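Local coordinates for EGF family domain-containing protein (Toxoplasma gondii, PDB 4Z80), which probably serves in host-cell invasion by binding a RON2-type peptide at the moving junction, as AMA proteins of apicomplexan parasites do, at residues 94-99 and 250-255; 159-164 and 170-175; 379-384 and 404-409. One frame throughout, in Å; residues are numbered along the deposited sequence.

Overall arrangement
All three contacts are buried and apolar, and they differ in what surrounds them. Interaction 1 lies nearest the middle of the chain, where two prolines and a tyrosine join an edge strand to the first turn of helix 252-262. Interaction 2, about 25 Å from it between centres, is packing of a methionine on a half-cystine and a cis-proline in a short strand-turn-helix unit beside the bound RON2-type peptide. Interaction 3 sits beyond interaction 1, about 45 Å from interaction 2 between centres and across the chain's centre from it; there a half-cystine joins a helix to a sheet, and the helix also carries an arginine that holds sulfate. No two of them share a helix or strand.

Interaction 1: residues 94-99 and 250-255; sequences ACPNYG and TGPFEC
With chi1 at -64°, Tyr98 sets CG anti to its carbonyl carbon, and the ring reaches out until OH stands 3.8 Å from CG of Pro252. The two side chains cross at about a right angle, with the phenol oxygen, not the ring face, meeting the proline. The Pro96 side chain also crosses Pro252 at about a right angle: its CG lies 4.0 Å and its CB 4.1 Å from Pro252 CB. One small ring is thus touched at two neighbouring carbons, CB by a proline and CG by a phenol oxygen, and the phenol meets it through a van der Waals contact. All three residues are buried. Pro252 is the first residue of helix 252-262, and its CB points toward segment 94-99; Gly251 before it is the N-cap, whose O accepts a bond from Cys255 N at 3.1 Å. Val330, touched by both Pro96 and Tyr98, and Val332 and Phe282, touched by Pro252, extend the apolar cluster into neighbouring strands. Disulfides Cys95-Cys344 and Cys255-Cys289 tie down both segments close by. The arrangement is a helix N-terminus packed on an antiparallel sheet, here the one with strand 97-98 at its edge, consistent with the PAN-type domains of AMA proteins.

Interaction 2: residues 159-164 and 170-175; sequences THCPYN and QDMVTD
The methyl end of Met172 presses on the sulfur of Cys161, CE to SG at 3.4 Å, a short approach that makes this the tight part of the contact. Beyond CG the methionine chain is extended, with chi2 at 173° and chi3 at 165°, which carries CE across to the strand. Next to it the fit is looser: Met172 SD lies 4.0 Å from CB of Pro162. The cis peptide before Pro162 turns the chain sharply as strand 160-161 ends, and Asn164 then caps helix 165-172, its OD1 accepting from Val167 N. The unit is therefore a strand, a cis-proline turn and a short helix folded back so that Met172 meets the strand, with the Cys161-Cys265 disulfide fixing the sulfur that Met172 touches. A type I turn from Met172 to Asp175 follows on, closed by Asp175 N to Met172 O at 3.0 Å. On this outer side Gln170 and Thr174 are exposed to solvent, unlike Met172. A further flank faces the bound peptide, a separate chain: Tyr163 OH hydrogen-bonds to Ser18 of that peptide chain, and Asp171 OD2 to its Gln10.

Interaction 3: residues 379-384 and 404-409; sequences EQCGQR and HWATFV. With SO4 (sulfate ion), chain H.
A helix laid on an antiparallel sheet and fastened to it by a disulfide, as in PAN-type domains, frames this contact between helix 378-387 and strand 405-410. Cys381 carries it from the helix side. Its SG is anti to the backbone N (chi1 -174°), which brings the sulfur down between two residues of the strand: it lies 3.8 Å from Ala406 CB and 4.0 Å from Phe408 CB. These two lie two positions apart and both point their CB atoms at the helix, while Thr407 between them points away. Phe408 likewise has CG anti to its backbone N (chi1 178°), and its ring lies beside the helix, where CD1 comes 4.1 Å from Cys381 CB in an oblique approach. All three residues are buried, and the contact is purely apolar. Arg384, three residues on, takes no part in the contact with the strand. Its chain bends at chi2 and chi3, and NH2 gives a hydrogen bond of 3.1 Å to O2 of a sulfate ion, at an N-H...O angle of 149°. The oxygen lies at the edge of the guanidinium, near its plane. The sulfate probably comes from the crystallisation liquor, and no function follows from it. From the helix, Leu385 touches Ala406 and Ala378 touches Phe408 on strand 405-410, while Cys381 is disulfide-bonded to Cys427 and Gln380 touches Arg424 on the paired strand 424-430. The helix thus lies over two adjoining strands of the sheet 371-377, 424-430, 405-410 and 443-447.

Interaction 1: residues 94-99 and 250-255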
loop_
_atom_site.group_PDB
_atom_site.type_symbol
_atom_site.label_atom_id
_atom_site.label_comp_id
_atom_site.label_asym_id
_atom_site.label_seq_id
_atom_site.Cartn_x
_atom_site.Cartn_y
_atom_site.Cartn_z
ATOM N N ALA A 94 -0.635 -10.360 -1.395
ATOM C CA ALA A 94 0.647 -10.553 -0.712
ATOM C C ALA A 94 1.880 -10.060 -1.466
ATOM O O ALA A 94 2.910 -9.832 -0.837
ATOM C CB ALA A 94 0.829 -12.021 -0.378
ATOM N N CYS A 95 1.798 -9.911 -2.785
ATOM C CA CYS A 95 2.946 -9.461 -3.575
ATOM C C CYS A 95 2.947 -7.952 -3.751
ATOM O O CYS A 95 1.920 -7.371 -4.087
ATOM C CB CYS A 95 2.957 -10.116 -4.956
ATOM S SG CYS A 95 3.218 -11.901 -4.928
ATOM N N PRO A 96 4.112 -7.309 -3.568
ATOM C CA PRO A 96 4.231 -5.899 -3.935
ATOM C C PRO A 96 3.908 -5.684 -5.410
ATOM O O PRO A 96 4.278 -6.498 -6.261
ATOM C CB PRO A 96 5.698 -5.578 -3.643
ATOM C CG PRO A 96 6.118 -6.600 -2.656
ATOM C CD PRO A 96 5.365 -7.834 -2.994
ATOM N N ASN A 97 3.214 -4.590 -5.699
ATOM C CA ASN A 97 2.744 -4.331 -7.049
ATOM C C ASN A 97 3.518 -3.157 -7.617
ATOM O O ASN A 97 3.266 -2.008 -7.281
ATOM C CB ASN A 97 1.240 -4.066 -7.037
ATOM C CG ASN A 97 0.610 -4.246 -8.389
ATOM O OD1 ASN A 97 1.244 -4.043 -9.418
ATOM N ND2 ASN A 97 -0.664 -4.633 -8.397
ATOM N N TYR A 98 4.509 -3.471 -8.440
ATOM C CA TYR A 98 5.434 -2.453 -8.917
ATOM C C TYR A 98 4.819 -1.570 -9.997
ATOM O O TYR A 98 4.241 -2.056 -10.980
ATOM C CB TYR A 98 6.723 -3.115 -9.418
ATOM C CG TYR A 98 7.457 -3.829 -8.300
ATOM C CD1 TYR A 98 8.240 -3.119 -7.404
ATOM C CD2 TYR A 98 7.351 -5.205 -8.129
ATOM C CE1 TYR A 98 8.900 -3.756 -6.370
ATOM C CE2 TYR A 98 8.013 -5.846 -7.097
ATOM C CZ TYR A 98 8.781 -5.112 -6.224
ATOM O OH TYR A 98 9.435 -5.755 -5.197
ATOM N N GLY A 99 4.941 -0.269 -9.793
ATOM C CA GLY A 99 4.443 0.727 -10.719
ATOM C C GLY A 99 3.036 1.198 -10.401
ATOM O O GLY A 99 2.597 2.216 -10.928
ATOM N N THR A 250 13.895 -0.689 4.327
ATOM C CA THR A 250 14.820 -0.833 3.210
ATOM C C THR A 250 14.155 -1.323 1.925
ATOM O O THR A 250 14.767 -1.291 0.860
ATOM C CB THR A 250 15.962 -1.807 3.570
ATOM O OG1 THR A 250 15.418 -3.068 3.976
ATOM C CG2 THR A 250 16.799 -1.246 4.709
ATOM N N GLY A 251 12.905 -1.762 2.018
ATOM C CA GLY A 251 12.222 -2.323 0.868
ATOM C C GLY A 251 10.733 -2.388 1.106
ATOM O O GLY A 251 10.260 -2.035 2.178
ATOM N N PRO A 252 9.983 -2.846 0.096
ATOM C CA PRO A 252 8.521 -2.860 0.221
ATOM C C PRO A 252 8.006 -3.704 1.384
ATOM O O PRO A 252 7.016 -3.311 1.989
ATOM C CB PRO A 252 8.050 -3.427 -1.125
ATOM C CG PRO A 252 9.259 -3.902 -1.841
ATOM C CD PRO A 252 10.437 -3.194 -1.259
ATOM N N PHE A 253 8.631 -4.832 1.715
ATOM C CA PHE A 253 8.118 -5.616 2.832
ATOM C C PHE A 253 8.283 -4.871 4.158
ATOM O O PHE A 253 7.389 -4.890 5.005
ATOM C CB PHE A 253 8.794 -6.982 2.925
ATOM C CG PHE A 253 8.406 -7.742 4.160
ATOM C CD1 PHE A 253 7.107 -8.196 4.333
ATOM C CD2 PHE A 253 9.326 -7.959 5.174
ATOM C CE1 PHE A 253 6.740 -8.865 5.474
ATOM C CE2 PHE A 253 8.964 -8.636 6.319
ATOM C CZ PHE A 253 7.669 -9.089 6.476
ATOM N N GLU A 254 9.422 -4.214 4.348
ATOM C CA GLU A 254 9.622 -3.437 5.559
ATOM C C GLU A 254 8.592 -2.308 5.654
ATOM O O GLU A 254 8.126 -1.970 6.736
ATOM C CB GLU A 254 11.047 -2.894 5.602
ATOM C CG GLU A 254 12.104 -3.984 5.834
ATOM C CD GLU A 254 12.403 -4.829 4.599
ATOM O OE1 GLU A 254 12.046 -4.422 3.472
ATOM O OE2 GLU A 254 13.007 -5.913 4.761
ATOM N N CYS A 255 8.206 -1.755 4.509
ATOM C CA CYS A 255 7.170 -0.731 4.481
ATOM C C CYS A 255 5.841 -1.311 4.979
ATOM O O CYS A 255 5.121 -0.658 5.739
ATOM C CB CYS A 255 7.046 -0.169 3.064
ATOM S SG CYS A 255 5.906 1.220 2.895
#

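Interaction 2: residues 159-164 and 170-175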
loop_
_atom_site.group_PDB
_atom_site.type_symbol
_atom_site.label_atom_id
_atom_site.label_comp_id
_atom_site.label_asym_id
_atom_site.label_seq_id
_atom_site.Cartn_x
_atom_site.Cartn_y
_atom_site.Cartn_z
ATOM N N THR A 159 1.241 12.777 20.857
ATOM C CA THR A 159 2.679 13.043 20.784
ATOM C C THR A 159 3.470 11.827 20.313
ATOM O O THR A 159 4.519 11.970 19.686
ATOM C CB THR A 159 3.257 13.510 22.145
ATOM O OG1 THR A 159 2.919 12.570 23.172
ATOM C CG2 THR A 159 2.720 14.876 22.507
ATOM N N HIS A 160 2.974 10.636 20.620
ATOM C CA HIS A 160 3.686 9.410 20.282
ATOM C C HIS A 160 2.749 8.218 20.404
ATOM O O HIS A 160 1.666 8.316 20.984
ATOM C CB HIS A 160 4.913 9.228 21.189
ATOM C CG HIS A 160 4.567 9.079 22.636
ATOM N ND1 HIS A 160 4.201 10.148 23.425
ATOM C CD2 HIS A 160 4.524 7.986 23.436
ATOM C CE1 HIS A 160 3.943 9.719 24.650
ATOM N NE2 HIS A 160 4.131 8.411 24.683
ATOM N N CYS A 161 3.177 7.102 19.827
ATOM C CA CYS A 161 2.419 5.868 19.828
ATOM C C CYS A 161 3.311 4.721 20.311
ATOM O O CYS A 161 4.414 4.552 19.798
ATOM C CB CYS A 161 1.889 5.574 18.425
ATOM S SG CYS A 161 0.977 4.026 18.355
ATOM N N PRO A 162 2.848 3.935 21.299
ATOM C CA PRO A 162 1.580 4.031 22.035
ATOM C C PRO A 162 1.607 5.198 23.015
ATOM O O PRO A 162 2.579 5.321 23.763
ATOM C CB PRO A 162 1.498 2.691 22.773
ATOM C CG PRO A 162 2.924 2.312 22.986
ATOM C CD PRO A 162 3.656 2.789 21.760
ATOM N N TYR A 163 0.581 6.041 23.013
ATOM C CA TYR A 163 0.628 7.246 23.840
ATOM C C TYR A 163 0.603 6.911 25.335
ATOM O O TYR A 163 1.234 7.607 26.134
ATOM C CB TYR A 163 -0.524 8.202 23.511
ATOM C CG TYR A 163 -0.564 9.377 24.472
ATOM C CD1 TYR A 163 0.307 10.449 24.324
ATOM C CD2 TYR A 163 -1.442 9.389 25.548
ATOM C CE1 TYR A 163 0.294 11.511 25.211
ATOM C CE2 TYR A 163 -1.466 10.448 26.437
ATOM C CZ TYR A 163 -0.597 11.503 26.266
ATOM O OH TYR A 163 -0.625 12.546 27.167
ATOM N N ASN A 164 -0.140 5.876 25.718
ATOM C CA ASN A 164 -0.126 5.418 27.107
ATOM C C ASN A 164 -0.037 3.899 27.166
ATOM O O ASN A 164 -0.145 3.227 26.144
ATOM C CB ASN A 164 -1.359 5.934 27.866
ATOM C CG ASN A 164 -2.666 5.343 27.365
ATOM O OD1 ASN A 164 -2.769 4.147 27.108
ATOM N ND2 ASN A 164 -3.688 6.186 27.254
ATOM N N GLN A 170 -3.661 -3.130 26.207
ATOM C CA GLN A 170 -5.054 -3.526 25.987
ATOM C C GLN A 170 -5.407 -3.662 24.508
ATOM O O GLN A 170 -6.345 -4.386 24.161
ATOM C CB GLN A 170 -6.038 -2.523 26.599
ATOM C CG GLN A 170 -5.572 -1.797 27.841
ATOM C CD GLN A 170 -6.074 -2.437 29.098
ATOM O OE1 GLN A 170 -6.025 -3.659 29.253
ATOM N NE2 GLN A 170 -6.572 -1.613 30.013
ATOM N N ASP A 171 -4.701 -2.930 23.648
ATOM C CA ASP A 171 -4.985 -2.975 22.211
ATOM C C ASP A 171 -3.896 -3.679 21.420
ATOM O O ASP A 171 -4.194 -4.560 20.626
ATOM C CB ASP A 171 -5.192 -1.563 21.644
ATOM C CG ASP A 171 -6.606 -1.037 21.861
ATOM O OD1 ASP A 171 -7.497 -1.813 22.267
ATOM O OD2 ASP A 171 -6.836 0.164 21.602
ATOM N N MET A 172 -2.641 -3.300 21.617
ATOM C CA MET A 172 -1.564 -3.851 20.801
ATOM C C MET A 172 -1.162 -5.276 21.187
ATOM O O MET A 172 -1.271 -6.181 20.365
ATOM C CB MET A 172 -0.354 -2.928 20.856
ATOM C CG MET A 172 -0.566 -1.631 20.096
ATOM S SD MET A 172 0.788 -0.476 20.353
ATOM C CE MET A 172 0.511 0.706 19.041
ATOM N N VAL A 173 -0.716 -5.496 22.423
ATOM C CA VAL A 173 -0.113 -6.792 22.755
ATOM C C VAL A 173 -1.093 -7.959 22.675
ATOM O O VAL A 173 -0.686 -9.092 22.414
ATOM C CB VAL A 173 0.525 -6.787 24.170
ATOM C CG1 VAL A 173 1.652 -5.793 24.229
ATOM C CG2 VAL A 173 -0.509 -6.519 25.226
ATOM N N THR A 174 -2.375 -7.688 22.893
ATOM C CA THR A 174 -3.396 -8.730 22.846
ATOM C C THR A 174 -4.062 -8.844 21.463
ATOM O O THR A 174 -5.063 -9.546 21.302
ATOM C CB THR A 174 -4.478 -8.488 23.913
ATOM O OG1 THR A 174 -5.039 -7.179 23.754
ATOM C CG2 THR A 174 -3.881 -8.606 25.313
ATOM N N ASP A 175 -3.492 -8.153 20.477
ATOM C CA ASP A 175 -3.906 -8.265 19.078
ATOM C C ASP A 175 -3.138 -9.413 18.442
ATOM O O ASP A 175 -1.908 -9.402 18.437
ATOM C CB ASP A 175 -3.629 -6.939 18.352
ATOM C CG ASP A 175 -4.196 -6.888 16.934
ATOM O OD1 ASP A 175 -4.347 -7.942 16.272
ATOM O OD2 ASP A 175 -4.468 -5.755 16.475
#

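Interaction 3: residues 379-384 and 404-409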
loop_
_atom_site.group_PDB
_atom_site.type_symbol
_atom_site.label_atom_id
_atom_site.label_comp_id
_atom_site.label_asym_id
_atom_site.label_seq_id
_atom_site.Cartn_x
_atom_site.Cartn_y
_atom_site.Cartn_z
ATOM N N GLU A 379 5.364 -0.490 -23.317
ATOM C CA GLU A 379 4.708 0.104 -22.154
ATOM C C GLU A 379 3.202 -0.163 -22.184
ATOM O O GLU A 379 2.614 -0.529 -21.164
ATOM C CB GLU A 379 4.975 1.607 -22.090
ATOM C CG GLU A 379 4.314 2.294 -20.904
ATOM C CD GLU A 379 4.599 3.782 -20.867
ATOM O OE1 GLU A 379 5.268 4.285 -21.797
ATOM O OE2 GLU A 379 4.164 4.454 -19.911
ATOM N N GLN A 380 2.578 0.030 -23.344
ATOM C CA GLN A 380 1.149 -0.268 -23.501
ATOM C C GLN A 380 0.831 -1.730 -23.210
ATOM O O GLN A 380 -0.206 -2.043 -22.625
ATOM C CB GLN A 380 0.674 0.094 -24.909
ATOM C CG GLN A 380 0.551 1.588 -25.130
ATOM C CD GLN A 380 0.145 1.932 -26.546
ATOM O OE1 GLN A 380 0.381 1.161 -27.474
ATOM N NE2 GLN A 380 -0.482 3.086 -26.718
ATOM N N CYS A 381 1.709 -2.632 -23.635
ATOM C CA CYS A 381 1.562 -4.049 -23.338
ATOM C C CYS A 381 1.493 -4.298 -21.836
ATOM O O CYS A 381 0.596 -4.984 -21.348
ATOM C CB CYS A 381 2.732 -4.821 -23.944
ATOM S SG CYS A 381 2.631 -6.595 -23.824
ATOM N N GLY A 382 2.435 -3.727 -21.094
ATOM C CA GLY A 382 2.440 -3.894 -19.657
ATOM C C GLY A 382 1.237 -3.246 -18.989
ATOM O O GLY A 382 0.679 -3.792 -18.036
ATOM N N GLN A 383 0.846 -2.071 -19.472
ATOM C CA GLN A 383 -0.313 -1.367 -18.928
ATOM C C GLN A 383 -1.596 -2.156 -19.139
ATOM O O GLN A 383 -2.382 -2.347 -18.209
ATOM C CB GLN A 383 -0.461 0.010 -19.575
ATOM C CG GLN A 383 0.609 1.004 -19.174
ATOM C CD GLN A 383 0.545 2.281 -19.986
ATOM O OE1 GLN A 383 0.327 2.252 -21.197
ATOM N NE2 GLN A 383 0.720 3.411 -19.323
ATOM N N ARG A 384 -1.822 -2.602 -20.366
ATOM C CA ARG A 384 -3.050 -3.340 -20.637
ATOM C C ARG A 384 -3.053 -4.689 -19.924
ATOM O O ARG A 384 -4.096 -5.133 -19.463
ATOM C CB ARG A 384 -3.271 -3.532 -22.139
ATOM C CG ARG A 384 -3.767 -2.276 -22.869
ATOM C CD ARG A 384 -5.041 -1.627 -22.250
ATOM N NE ARG A 384 -6.268 -2.408 -22.427
ATOM C CZ ARG A 384 -7.465 -2.035 -21.978
ATOM N NH1 ARG A 384 -8.534 -2.787 -22.194
ATOM N NH2 ARG A 384 -7.601 -0.903 -21.304
ATOM N N HIS A 404 -2.019 -12.681 -16.532
ATOM C CA HIS A 404 -0.968 -12.212 -15.619
ATOM C C HIS A 404 0.412 -12.183 -16.241
ATOM O O HIS A 404 1.359 -11.727 -15.595
ATOM C CB HIS A 404 -0.936 -13.070 -14.362
ATOM C CG HIS A 404 -2.167 -12.910 -13.538
ATOM N ND1 HIS A 404 -2.479 -11.727 -12.904
ATOM C CD2 HIS A 404 -3.209 -13.744 -13.323
ATOM C CE1 HIS A 404 -3.645 -11.855 -12.294
ATOM N NE2 HIS A 404 -4.111 -13.068 -12.538
ATOM N N TRP A 405 0.520 -12.642 -17.483
ATOM C CA TRP A 405 1.785 -12.713 -18.205
ATOM C C TRP A 405 1.536 -12.255 -19.623
ATOM O O TRP A 405 0.533 -12.644 -20.227
ATOM C CB TRP A 405 2.344 -14.143 -18.200
ATOM C CG TRP A 405 2.357 -14.757 -16.839
ATOM C CD1 TRP A 405 3.376 -14.721 -15.927
ATOM C CD2 TRP A 405 1.283 -15.470 -16.209
ATOM N NE1 TRP A 405 3.005 -15.375 -14.775
ATOM C CE2 TRP A 405 1.722 -15.840 -14.922
ATOM C CE3 TRP A 405 -0.009 -15.832 -16.609
ATOM C CZ2 TRP A 405 0.926 -16.563 -14.042
ATOM C CZ3 TRP A 405 -0.795 -16.542 -15.734
ATOM C CH2 TRP A 405 -0.338 -16.895 -14.462
ATOM N N ALA A 406 2.443 -11.433 -20.149
ATOM C CA ALA A 406 2.405 -11.050 -21.548
ATOM C C ALA A 406 3.795 -11.095 -22.152
ATOM O O ALA A 406 4.789 -10.805 -21.475
ATOM C CB ALA A 406 1.817 -9.665 -21.715
ATOM N N THR A 407 3.857 -11.445 -23.431
ATOM C CA THR A 407 5.086 -11.374 -24.212
ATOM C C THR A 407 4.879 -10.327 -25.269
ATOM O O THR A 407 3.932 -10.421 -26.061
ATOM C CB THR A 407 5.439 -12.719 -24.889
ATOM O OG1 THR A 407 5.712 -13.713 -23.895
ATOM C CG2 THR A 407 6.651 -12.582 -25.824
ATOM N N PHE A 408 5.751 -9.327 -25.266
ATOM C CA PHE A 408 5.772 -8.309 -26.297
ATOM C C PHE A 408 6.774 -8.702 -27.365
ATOM O O PHE A 408 7.910 -9.041 -27.052
ATOM C CB PHE A 408 6.130 -6.951 -25.711
ATOM C CG PHE A 408 6.222 -5.859 -26.732
ATOM C CD1 PHE A 408 5.076 -5.259 -27.218
ATOM C CD2 PHE A 408 7.453 -5.414 -27.189
ATOM C CE1 PHE A 408 5.145 -4.248 -28.155
ATOM C CE2 PHE A 408 7.532 -4.395 -28.124
ATOM C CZ PHE A 408 6.379 -3.809 -28.606
ATOM N N VAL A 409 6.338 -8.687 -28.621
ATOM C CA VAL A 409 7.205 -9.000 -29.748
ATOM C C VAL A 409 7.303 -7.766 -30.630
ATOM O O VAL A 409 6.344 -7.397 -31.308
ATOM C CB VAL A 409 6.670 -10.201 -30.554
ATOM C CG1 VAL A 409 7.636 -10.560 -31.697
ATOM C CG2 VAL A 409 6.439 -11.403 -29.638
HETATM S S SO4 H . -6.479 2.519 -22.201
HETATM O O1 SO4 H . -7.890 2.457 -21.797
HETATM O O2 SO4 H . -5.714 1.484 -21.514
HETATM O O3 SO4 H . -5.967 3.858 -21.919
HETATM O O4 SO4 H . -6.366 2.270 -23.639
#